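Local coordinates for proto-oncogene tyrosine-protein kinase receptor Ret (Danio rerio, PDB 7AMK), which serves as a receptor tyrosine kinase, whose calcium-binding, cadherin-like extracellular domains probably recognise GDNF-family ligands together with their GFR-alpha co-receptors, at residues Pro138-Arg144 with Asn225-Asp231; Gly147-Arg153 with Thr184-Val189; Glu34-Phe39 with Gly90-Pro96. The protein carries 4 engineered substitutions. All coordinates share one frame; numbering follows the deposited sequence.

Interaction 1. Residues Pro138-Arg144 with Asn225-Asp231; sequences PHITENR and NIYDEDD. With CA (calcium ion), chain M; CA (calcium ion), chain L; CA (calcium ion), chain N.
Glu142 OE2 is gripped from two directions: a calcium ion binds it at 2.4 Å, and the backbone N of Glu229 donates to its anti lone pair at 2.8 Å. Glu142 OE1 binds a second calcium, so the carboxylate bridges the two. Asp231 spans the same ions, its carboxylate plane turned 64° from that of Glu142; Asp228 OD1 and Glu229 O add to the first site. Glu196 serves both ions, Asp265 completes the first, and Asp194 with two waters completes the second. Asp230 OD1 reaches a third calcium with Asn232, Asp263, Asp265, Asn277 and Asp341, and Asp228 is also held by Arg195. Such acidic clustering, balanced by metal, is the principle of cadherin interdomain sites. The Glu229 carboxylate binds no calcium: Asn143 ND2 donates to Glu229 OE2 at 2.7 Å and to Asp231 OD2 at 2.8 Å, both acceptors lying in its amide plane, while Arg144 NH1 forms a salt bridge to Glu229 OE1 at 2.7 Å, from above the carboxylate plane. Were Glu229 an alanine, the Arg144 guanidinium would probably lose its mate and the Asn143 amide be freer to turn. His139 and Tyr227 form an offset stack with planes 8° apart; His139 CG, set between backbone N and carbonyl carbon (chi1 56°), brings the imidazole over the phenol ring. On the opposite sheet face Ile140 CG1 meets Ile226 CD1 at 3.7 Å. Four backbone hydrogen bonds, from Pro138 O to Glu142 N, join strand 139-141 and its flanks in parallel to strand 215-227, itself paired with strand 200-210; Ile140 packs on Leu149 of strand 147-151.

Interaction 2. Residues Gly147-Arg153 with Thr184-Val189; sequences GALRQLR and TSELVV
Backbone hydrogen bonds pair Gly147-Arg153 with Thr184-Val189 as antiparallel strands, joining edge strand 147-151 to the central strand 186-189 of a three-stranded sheet, completed by strand 178-181, in the cadherin domain. Gly147 and Val189 exchange two, N to O each way. The register then slips by one residue in a classic beta bulge, with Leu149 and Arg150 both facing Leu187. Leu187 O accepts from both, Leu149 N at 2.7 Å and Arg150 N at 3.2 Å; Leu187 N returns a bond to Arg150 O, and Leu152 N closes the series on Ser185 O.

The side-chain polar bonds centre on the Gln151 amide. With CG anti to the backbone N (chi1 174°) and the chain bent at chi2, the amide points its NE2 edge-on at Thr184 O, donating at 2.9 Å and nearly straight at 170°; NE2 is also bonded to Gln24 OE1. Its OE1 takes two donors from Arg153: the backbone N, in the carbonyl plane on a lone pair, and NE at 3.1 Å from above that plane. One face of the guanidinium lies against Thr184 C and Ser185 OG, NE being 3.5 Å from Ser185 CB. Thr184 OG1 donates to Glu186 OE1, while Glu186 OE2 receives Gln24 NE2.

Apolar contacts complete the pairing. Leu149 CD2 and Leu187 CD2 touch at 3.9 Å, the two side chains side by side and pointing the same way, and Leu152 packs against Leu187 near its CB. On the other face Ala148 CB rests against the Glu186 carboxylate carbon, CD, at 3.6 Å.

The chemistry is thus divided: Leu187 packs on Val170, Leu152 on Tyr168 and Val180, and Leu149 on Ile140 and Pro138, whereas an amide bonded through both its oxygen and its nitrogen ties the strand end to the adjoining loop, where the regular backbone pairing runs out.

Interaction 3. Residues Glu34-Phe39 with Gly90-Pro96; sequences ERPYFF and GVSSTPP
Two first torsions set the aromatic side chains of this strand pair against the segment that follows the partner strand. Tyr37 CG lies anti to its own carbonyl carbon (chi1 -63°), which lays the ring beneath Thr94 and Pro95; Phe39 CG sits between backbone N and carbonyl carbon (chi1 47°), which swings its ring across the strand onto Gly90. Both side chains leave the same face of the sheet.

Over one face of the Tyr37 ring lie the Thr94 carbonyl carbon and Pro95 N, and Pro95 CA makes a CH-pi contact 4.1 Å from the ring centroid, only 10° off the normal. Ser92 O meets the same ring at its edge and in its plane, while also accepting the backbone N of Tyr37 at 2.8 Å. The phenol reaches back within its own segment too, Tyr37 OH standing 3.4 Å above the plane of the Arg35 guanidinium. Gly90, having no side chain, lets the Phe39 ring lie close over its backbone, Gly90 CA being 4.1 Å from the ring centroid; Pro96 lies over the opposite face, but is modelled too close for the details to be trusted. On the other face of the sheet Val91 CG2 touches Pro36 CB at 3.6 Å and sits over one face of the Phe38 ring, toward its rim.

Four backbone hydrogen bonds pair Tyr37 with Ser92 and Phe39 with Gly90, joining strand 37-40, outermost in the four-stranded mixed sheet of RET cadherin-like domain 1, to strand 83-92. Beyond them, Ser92 OG donates to Thr94 O at 2.8 Å, a bond that probably helps turn the departing chain toward the Tyr37 ring. Met100 and Cys101 of helix 100-103 also pack against Phe39.

Aromatic faces, Tyr37 under Pro95 and Phe39 over Gly90, thus carry much of the contact: past the strand end, CH-pi and van der Waals contact prevail, with little polar bonding.

Overall arrangement
Interactions 1 and 2 both draw on the second cadherin domain, interaction 1 running on to calcium sites that residues of the next domain complete; interaction 2 is nested within the chain loop that interaction 1 closes. Their centres are 18 Å apart, yet they touch: Ile140 CG2 meets Leu149 CD1 at 3.5 Å and Ile140 CD1 meets Val189 CG2 at 3.8 Å, so the two sheets of the domain face each other across a common core. Calcium belongs to interaction 1; the side chain of Val189 is about 14 Å from a calcium ion. Interaction 3 belongs to the first cadherin-like domain and closes earlier in the chain. Its nearest atoms are about 8 Å from interaction 1 and about 9 Å from interaction 2.

Interaction 1. Residues Pro138-Arg144 with Asn225-Asp231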
loop_
_atom_site.group_PDB
_atom_site.type_symbol
_atom_site.label_atom_id
_atom_site.label_comp_id
_atom_site.label_asym_id
_atom_site.label_seq_id
_atom_site.Cartn_x
_atom_site.Cartn_y
_atom_site.Cartn_z
ATOM N N PRO A 138 12.005 31.666 -30.431
ATOM C CA PRO A 138 13.311 31.572 -29.771
ATOM C C PRO A 138 13.145 31.140 -28.318
ATOM O O PRO A 138 12.038 31.043 -27.778
ATOM C CB PRO A 138 13.886 32.992 -29.915
ATOM C CG PRO A 138 12.701 33.873 -30.121
ATOM C CD PRO A 138 11.649 33.042 -30.802
ATOM N N HIS A 139 14.269 30.815 -27.696
ATOM C CA HIS A 139 14.257 30.484 -26.285
ATOM C C HIS A 139 15.457 31.139 -25.658
ATOM O O HIS A 139 16.498 31.260 -26.301
ATOM C CB HIS A 139 14.293 28.970 -26.033
ATOM C CG HIS A 139 15.461 28.278 -26.671
ATOM N ND1 HIS A 139 16.724 28.274 -26.114
ATOM C CD2 HIS A 139 15.560 27.575 -27.828
ATOM C CE1 HIS A 139 17.548 27.594 -26.896
ATOM N NE2 HIS A 139 16.867 27.163 -27.944
ATOM N N ILE A 140 15.298 31.600 -24.424
ATOM C CA ILE A 140 16.423 32.036 -23.619
ATOM C C ILE A 140 16.280 31.379 -22.251
ATOM O O ILE A 140 15.214 30.889 -21.879
ATOM C CB ILE A 140 16.484 33.567 -23.494
ATOM C CG1 ILE A 140 15.131 34.076 -23.001
ATOM C CG2 ILE A 140 16.737 34.205 -24.821
ATOM C CD1 ILE A 140 15.114 35.547 -22.711
ATOM N N THR A 141 17.363 31.387 -21.494
ATOM C CA THR A 141 17.319 30.876 -20.137
ATOM C C THR A 141 17.159 32.043 -19.172
ATOM O O THR A 141 17.625 33.151 -19.438
ATOM C CB THR A 141 18.572 30.065 -19.806
ATOM O OG1 THR A 141 18.694 29.004 -20.752
ATOM C CG2 THR A 141 18.484 29.450 -18.380
ATOM N N GLU A 142 16.462 31.788 -18.066
ATOM C CA GLU A 142 16.285 32.807 -17.037
ATOM C C GLU A 142 17.649 33.231 -16.473
ATOM O O GLU A 142 18.668 32.558 -16.660
ATOM C CB GLU A 142 15.357 32.267 -15.939
ATOM C CG GLU A 142 15.926 31.073 -15.199
ATOM C CD GLU A 142 15.200 30.743 -13.909
ATOM O OE1 GLU A 142 14.441 31.583 -13.378
ATOM O OE2 GLU A 142 15.402 29.613 -13.433
ATOM N N ASN A 143 17.670 34.393 -15.819
ATOM C CA ASN A 143 18.856 34.887 -15.076
ATOM C C ASN A 143 20.090 35.047 -15.968
ATOM O O ASN A 143 21.211 34.731 -15.561
ATOM C CB ASN A 143 19.211 33.978 -13.897
ATOM C CG ASN A 143 18.055 33.748 -12.961
ATOM O OD1 ASN A 143 17.201 34.610 -12.785
ATOM N ND2 ASN A 143 18.014 32.566 -12.355
ATOM N N ARG A 144 19.896 35.538 -17.187
ATOM C CA ARG A 144 20.980 35.663 -18.150
ATOM C C ARG A 144 21.080 37.093 -18.659
ATOM O O ARG A 144 20.113 37.857 -18.629
ATOM C CB ARG A 144 20.794 34.729 -19.358
ATOM C CG ARG A 144 20.967 33.276 -19.067
ATOM C CD ARG A 144 22.388 32.970 -18.671
ATOM N NE ARG A 144 22.581 31.528 -18.542
ATOM C CZ ARG A 144 22.376 30.848 -17.424
ATOM N NH1 ARG A 144 21.988 31.450 -16.315
ATOM N NH2 ARG A 144 22.569 29.531 -17.415
ATOM N N ASN A 225 10.270 31.258 -25.430
ATOM C CA ASN A 225 10.227 30.297 -24.339
ATOM C C ASN A 225 11.333 30.623 -23.340
ATOM O O ASN A 225 12.421 31.029 -23.737
ATOM C CB ASN A 225 10.392 28.865 -24.855
ATOM C CG ASN A 225 9.228 28.410 -25.760
ATOM O OD1 ASN A 225 8.107 28.231 -25.302
ATOM N ND2 ASN A 225 9.514 28.204 -27.037
ATOM N N ILE A 226 11.030 30.517 -22.043
ATOM C CA ILE A 226 12.011 30.790 -20.988
ATOM C C ILE A 226 12.417 29.467 -20.353
ATOM O O ILE A 226 11.579 28.763 -19.767
ATOM C CB ILE A 226 11.485 31.759 -19.915
ATOM C CG1 ILE A 226 10.902 33.061 -20.522
ATOM C CG2 ILE A 226 12.608 32.072 -18.918
ATOM C CD1 ILE A 226 11.872 33.922 -21.360
ATOM N N TYR A 227 13.698 29.132 -20.478
ATOM C CA TYR A 227 14.243 27.923 -19.881
ATOM C C TYR A 227 14.644 28.151 -18.430
ATOM O O TYR A 227 15.042 29.244 -18.028
ATOM C CB TYR A 227 15.455 27.424 -20.665
ATOM C CG TYR A 227 15.103 26.808 -21.992
ATOM C CD1 TYR A 227 13.780 26.717 -22.420
ATOM C CD2 TYR A 227 16.089 26.287 -22.804
ATOM C CE1 TYR A 227 13.456 26.134 -23.653
ATOM C CE2 TYR A 227 15.787 25.704 -24.016
ATOM C CZ TYR A 227 14.482 25.638 -24.443
ATOM O OH TYR A 227 14.235 25.071 -25.666
ATOM N N ASP A 228 14.546 27.089 -17.656
ATOM C CA ASP A 228 14.696 27.124 -16.214
ATOM C C ASP A 228 16.131 26.820 -15.841
ATOM O O ASP A 228 16.821 26.047 -16.506
ATOM C CB ASP A 228 13.765 26.089 -15.572
ATOM C CG ASP A 228 13.712 26.189 -14.086
ATOM O OD1 ASP A 228 13.294 27.237 -13.595
ATOM O OD2 ASP A 228 14.057 25.207 -13.406
ATOM N N GLU A 229 16.575 27.412 -14.747
ATOM C CA GLU A 229 17.808 26.970 -14.121
ATOM C C GLU A 229 17.523 26.710 -12.648
ATOM O O GLU A 229 16.466 27.068 -12.128
ATOM C CB GLU A 229 18.935 27.986 -14.316
ATOM C CG GLU A 229 18.853 29.177 -13.446
ATOM C CD GLU A 229 20.091 30.061 -13.592
ATOM O OE1 GLU A 229 20.930 29.745 -14.462
ATOM O OE2 GLU A 229 20.232 31.064 -12.845
ATOM N N ASP A 230 18.469 26.058 -11.979
ATOM C CA ASP A 230 18.297 25.643 -10.589
ATOM C C ASP A 230 18.647 26.850 -9.727
ATOM O O ASP A 230 19.806 27.096 -9.401
ATOM C CB ASP A 230 19.159 24.415 -10.285
ATOM C CG ASP A 230 19.022 23.909 -8.832
ATOM O OD1 ASP A 230 18.197 24.415 -8.046
ATOM O OD2 ASP A 230 19.776 22.981 -8.487
ATOM N N ASP A 231 17.629 27.637 -9.377
ATOM C CA ASP A 231 17.859 28.857 -8.608
ATOM C C ASP A 231 16.913 28.947 -7.414
ATOM O O ASP A 231 16.675 30.045 -6.900
ATOM C CB ASP A 231 17.753 30.109 -9.506
ATOM C CG ASP A 231 16.320 30.340 -10.060
ATOM O OD1 ASP A 231 15.413 29.516 -9.822
ATOM O OD2 ASP A 231 16.108 31.373 -10.727
HETATM CA CA CA M . 14.432 28.288 -11.711
HETATM CA CA CA L . 14.038 32.151 -11.213
HETATM CA CA CA N . 16.181 23.834 -7.035
HETATM O O HOH W 1 13.633 32.552 -8.946
HETATM O O HOH W 2 15.207 34.123 -11.616
#

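Interaction 2. Residues Gly147-Arg153 with Thr184-Val189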
loop_
_atom_site.group_PDB
_atom_site.type_symbol
_atom_site.label_atom_id
_atom_site.label_comp_id
_atom_site.label_asym_id
_atom_site.label_seq_id
_atom_site.Cartn_x
_atom_site.Cartn_y
_atom_site.Cartn_z
ATOM N N GLY A 147 20.560 40.722 -24.482
ATOM C CA GLY A 147 21.296 40.571 -25.729
ATOM C C GLY A 147 20.368 40.440 -26.911
ATOM O O GLY A 147 19.155 40.238 -26.771
ATOM N N ALA A 148 20.961 40.584 -28.090
ATOM C CA ALA A 148 20.195 40.392 -29.304
ATOM C C ALA A 148 19.737 38.955 -29.368
ATOM O O ALA A 148 20.402 38.039 -28.883
ATOM C CB ALA A 148 21.013 40.739 -30.546
ATOM N N LEU A 149 18.604 38.769 -29.966
ATOM C CA LEU A 149 17.945 37.485 -29.979
ATOM C C LEU A 149 17.657 36.992 -31.383
ATOM O O LEU A 149 17.790 35.801 -31.652
ATOM C CB LEU A 149 16.646 37.610 -29.193
ATOM C CG LEU A 149 15.780 36.397 -29.013
ATOM C CD1 LEU A 149 16.558 35.474 -28.111
ATOM C CD2 LEU A 149 14.507 36.871 -28.343
ATOM N N ARG A 150 17.241 37.878 -32.280
ATOM C CA ARG A 150 16.889 37.467 -33.628
ATOM C C ARG A 150 17.066 38.668 -34.542
ATOM O O ARG A 150 16.621 39.768 -34.207
ATOM C CB ARG A 150 15.449 36.916 -33.703
ATOM C CG ARG A 150 14.902 36.729 -35.155
ATOM C CD ARG A 150 13.578 35.956 -35.192
ATOM N NE ARG A 150 13.842 34.681 -34.519
ATOM C CZ ARG A 150 13.081 33.596 -34.553
ATOM N NH1 ARG A 150 11.919 33.581 -35.198
ATOM N NH2 ARG A 150 13.501 32.499 -33.922
ATOM N N GLN A 151 17.742 38.451 -35.674
ATOM C CA GLN A 151 17.804 39.432 -36.755
ATOM C C GLN A 151 16.476 39.390 -37.496
ATOM O O GLN A 151 16.096 38.341 -38.032
ATOM C CB GLN A 151 18.966 39.124 -37.706
ATOM C CG GLN A 151 19.075 40.004 -39.005
ATOM C CD GLN A 151 18.973 41.518 -38.761
ATOM O OE1 GLN A 151 18.021 42.138 -39.183
ATOM N NE2 GLN A 151 19.947 42.095 -38.075
ATOM N N LEU A 152 15.778 40.526 -37.529
ATOM C CA LEU A 152 14.442 40.599 -38.112
ATOM C C LEU A 152 14.424 40.881 -39.620
ATOM O O LEU A 152 13.460 40.500 -40.289
ATOM C CB LEU A 152 13.617 41.669 -37.372
ATOM C CG LEU A 152 13.176 41.266 -35.963
ATOM C CD1 LEU A 152 12.300 42.328 -35.300
ATOM C CD2 LEU A 152 12.460 39.918 -36.014
ATOM N N ARG A 153 15.434 41.542 -40.183
ATOM C CA ARG A 153 15.450 41.795 -41.627
ATOM C C ARG A 153 15.584 40.498 -42.425
ATOM O O ARG A 153 16.425 39.653 -42.123
ATOM C CB ARG A 153 16.610 42.716 -42.014
ATOM C CG ARG A 153 16.397 44.193 -41.743
ATOM C CD ARG A 153 17.692 45.011 -41.902
ATOM N NE ARG A 153 18.739 44.578 -40.969
ATOM C CZ ARG A 153 19.903 45.202 -40.804
ATOM N NH1 ARG A 153 20.193 46.303 -41.474
ATOM N NH2 ARG A 153 20.799 44.710 -39.942
ATOM N N THR A 184 20.303 47.983 -35.748
ATOM C CA THR A 184 20.636 46.703 -36.348
ATOM C C THR A 184 19.413 45.912 -36.783
ATOM O O THR A 184 19.572 44.840 -37.366
ATOM C CB THR A 184 21.482 45.882 -35.379
ATOM O OG1 THR A 184 20.734 45.651 -34.176
ATOM C CG2 THR A 184 22.756 46.653 -35.025
ATOM N N SER A 185 18.199 46.406 -36.515
ATOM C CA SER A 185 16.961 45.662 -36.766
ATOM C C SER A 185 16.899 44.327 -36.011
ATOM O O SER A 185 16.203 43.399 -36.427
ATOM C CB SER A 185 16.752 45.422 -38.259
ATOM O OG SER A 185 16.370 46.622 -38.902
ATOM N N GLU A 186 17.572 44.198 -34.872
ATOM C CA GLU A 186 17.501 42.947 -34.117
ATOM C C GLU A 186 16.430 43.020 -33.031
ATOM O O GLU A 186 16.313 44.020 -32.341
ATOM C CB GLU A 186 18.834 42.605 -33.449
ATOM C CG GLU A 186 19.973 42.298 -34.377
ATOM C CD GLU A 186 21.338 42.518 -33.715
ATOM O OE1 GLU A 186 21.509 43.495 -32.938
ATOM O OE2 GLU A 186 22.243 41.704 -33.981
ATOM N N LEU A 187 15.685 41.931 -32.846
ATOM C CA LEU A 187 14.927 41.768 -31.612
ATOM C C LEU A 187 15.902 41.479 -30.480
ATOM O O LEU A 187 16.779 40.625 -30.617
ATOM C CB LEU A 187 13.931 40.633 -31.767
ATOM C CG LEU A 187 13.073 40.251 -30.570
ATOM C CD1 LEU A 187 12.055 41.369 -30.213
ATOM C CD2 LEU A 187 12.386 38.934 -30.902
ATOM N N VAL A 188 15.791 42.208 -29.373
ATOM C CA VAL A 188 16.717 42.047 -28.255
ATOM C C VAL A 188 15.941 41.785 -26.961
ATOM O O VAL A 188 14.815 42.248 -26.788
ATOM C CB VAL A 188 17.599 43.276 -28.080
ATOM C CG1 VAL A 188 18.241 43.704 -29.403
ATOM C CG2 VAL A 188 16.773 44.393 -27.459
ATOM N N VAL A 189 16.554 41.045 -26.032
ATOM C CA VAL A 189 16.015 40.932 -24.683
ATOM C C VAL A 189 16.716 41.967 -23.823
ATOM O O VAL A 189 17.951 42.051 -23.817
ATOM C CB VAL A 189 16.171 39.504 -24.123
ATOM C CG1 VAL A 189 17.640 39.084 -23.988
ATOM C CG2 VAL A 189 15.432 39.375 -22.773
#

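Interaction 3. Residues Glu34-Phe39 with Gly90-Pro96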
loop_
_atom_site.group_PDB
_atom_site.type_symbol
_atom_site.label_atom_id
_atom_site.label_comp_id
_atom_site.label_asym_id
_atom_site.label_seq_id
_atom_site.Cartn_x
_atom_site.Cartn_y
_atom_site.Cartn_z
ATOM N N GLU A 34 32.344 37.546 -22.624
ATOM C CA GLU A 34 32.340 36.470 -23.608
ATOM C C GLU A 34 32.102 37.039 -25.009
ATOM O O GLU A 34 31.159 37.802 -25.227
ATOM C CB GLU A 34 31.268 35.434 -23.245
ATOM C CG GLU A 34 31.514 34.053 -23.835
ATOM C CD GLU A 34 30.486 32.996 -23.418
ATOM O OE1 GLU A 34 29.267 33.295 -23.352
ATOM O OE2 GLU A 34 30.908 31.843 -23.170
ATOM N N ARG A 35 32.959 36.671 -25.966
ATOM C CA ARG A 35 32.854 37.148 -27.350
ATOM C C ARG A 35 32.737 35.977 -28.323
ATOM O O ARG A 35 33.569 35.047 -28.281
ATOM C CB ARG A 35 34.069 38.010 -27.708
ATOM C CG ARG A 35 34.430 38.061 -29.183
ATOM C CD ARG A 35 35.752 38.800 -29.347
ATOM N NE ARG A 35 36.285 38.681 -30.699
ATOM C CZ ARG A 35 37.379 39.292 -31.144
ATOM N NH1 ARG A 35 38.101 40.083 -30.365
ATOM N NH2 ARG A 35 37.758 39.110 -32.408
ATOM N N PRO A 36 31.756 35.992 -29.231
ATOM C CA PRO A 36 31.572 34.856 -30.146
ATOM C C PRO A 36 32.432 34.925 -31.403
ATOM O O PRO A 36 32.684 35.989 -31.969
ATOM C CB PRO A 36 30.077 34.937 -30.493
ATOM C CG PRO A 36 29.750 36.372 -30.377
ATOM C CD PRO A 36 30.660 36.974 -29.341
ATOM N N TYR A 37 32.901 33.755 -31.820
ATOM C CA TYR A 37 33.623 33.559 -33.073
ATOM C C TYR A 37 32.840 32.545 -33.876
ATOM O O TYR A 37 32.778 31.367 -33.503
ATOM C CB TYR A 37 35.036 33.034 -32.866
ATOM C CG TYR A 37 35.985 33.925 -32.115
ATOM C CD1 TYR A 37 35.997 33.936 -30.729
ATOM C CD2 TYR A 37 36.918 34.701 -32.792
ATOM C CE1 TYR A 37 36.884 34.710 -30.039
ATOM C CE2 TYR A 37 37.803 35.480 -32.111
ATOM C CZ TYR A 37 37.784 35.483 -30.730
ATOM O OH TYR A 37 38.677 36.263 -30.038
ATOM N N PHE A 38 32.272 32.999 -34.979
ATOM C CA PHE A 38 31.464 32.167 -35.849
ATOM C C PHE A 38 32.327 31.541 -36.933
ATOM O O PHE A 38 33.302 32.137 -37.387
ATOM C CB PHE A 38 30.375 33.006 -36.511
ATOM C CG PHE A 38 29.458 33.694 -35.552
ATOM C CD1 PHE A 38 28.290 33.069 -35.123
ATOM C CD2 PHE A 38 29.731 34.977 -35.111
ATOM C CE1 PHE A 38 27.428 33.709 -34.245
ATOM C CE2 PHE A 38 28.857 35.622 -34.239
ATOM C CZ PHE A 38 27.700 34.975 -33.811
ATOM N N PHE A 39 31.920 30.361 -37.391
ATOM C CA PHE A 39 32.613 29.688 -38.476
ATOM C C PHE A 39 31.715 28.613 -39.078
ATOM O O PHE A 39 30.844 28.054 -38.398
ATOM C CB PHE A 39 33.931 29.084 -37.979
ATOM C CG PHE A 39 33.808 28.311 -36.697
ATOM C CD1 PHE A 39 33.814 28.960 -35.464
ATOM C CD2 PHE A 39 33.721 26.926 -36.714
ATOM C CE1 PHE A 39 33.731 28.238 -34.279
ATOM C CE2 PHE A 39 33.626 26.204 -35.531
ATOM C CZ PHE A 39 33.625 26.864 -34.309
ATOM N N GLY A 90 29.254 26.792 -36.396
ATOM C CA GLY A 90 29.747 26.683 -35.041
ATOM C C GLY A 90 30.111 28.029 -34.448
ATOM O O GLY A 90 30.362 28.994 -35.173
ATOM N N VAL A 91 30.141 28.108 -33.125
ATOM C CA VAL A 91 30.552 29.316 -32.429
ATOM C C VAL A 91 31.419 28.911 -31.240
ATOM O O VAL A 91 31.239 27.843 -30.650
ATOM C CB VAL A 91 29.325 30.155 -31.993
ATOM C CG1 VAL A 91 28.590 29.474 -30.846
ATOM C CG2 VAL A 91 29.747 31.543 -31.593
ATOM N N SER A 92 32.393 29.752 -30.913
ATOM C CA SER A 92 33.231 29.533 -29.741
ATOM C C SER A 92 33.665 30.883 -29.198
ATOM O O SER A 92 33.614 31.893 -29.901
ATOM C CB SER A 92 34.457 28.666 -30.071
ATOM O OG SER A 92 35.192 29.211 -31.155
ATOM N N SER A 93 34.085 30.887 -27.933
ATOM C CA SER A 93 34.564 32.092 -27.258
ATOM C C SER A 93 36.057 32.352 -27.465
ATOM O O SER A 93 36.528 33.449 -27.153
ATOM C CB SER A 93 34.252 32.011 -25.753
ATOM O OG SER A 93 34.577 30.728 -25.225
ATOM N N THR A 94 36.797 31.395 -28.001
ATOM C CA THR A 94 38.164 31.558 -28.476
ATOM C C THR A 94 38.234 31.449 -29.996
ATOM O O THR A 94 37.244 31.112 -30.654
ATOM C CB THR A 94 39.059 30.495 -27.842
ATOM O OG1 THR A 94 38.464 29.205 -28.055
ATOM C CG2 THR A 94 39.196 30.745 -26.342
ATOM N N PRO A 95 39.388 31.736 -30.595
ATOM C CA PRO A 95 39.514 31.650 -32.065
ATOM C C PRO A 95 39.243 30.237 -32.550
ATOM O O PRO A 95 39.707 29.267 -31.934
ATOM C CB PRO A 95 40.975 32.057 -32.316
ATOM C CG PRO A 95 41.335 32.890 -31.139
ATOM C CD PRO A 95 40.625 32.235 -29.976
ATOM N N PRO A 96 38.509 30.073 -33.655
ATOM C CA PRO A 96 38.009 28.739 -34.016
ATOM C C PRO A 96 39.088 27.814 -34.560
ATOM O O PRO A 96 40.028 28.229 -35.246
ATOM C CB PRO A 96 36.948 29.034 -35.084
ATOM C CG PRO A 96 37.354 30.333 -35.668
ATOM C CD PRO A 96 38.008 31.119 -34.563
#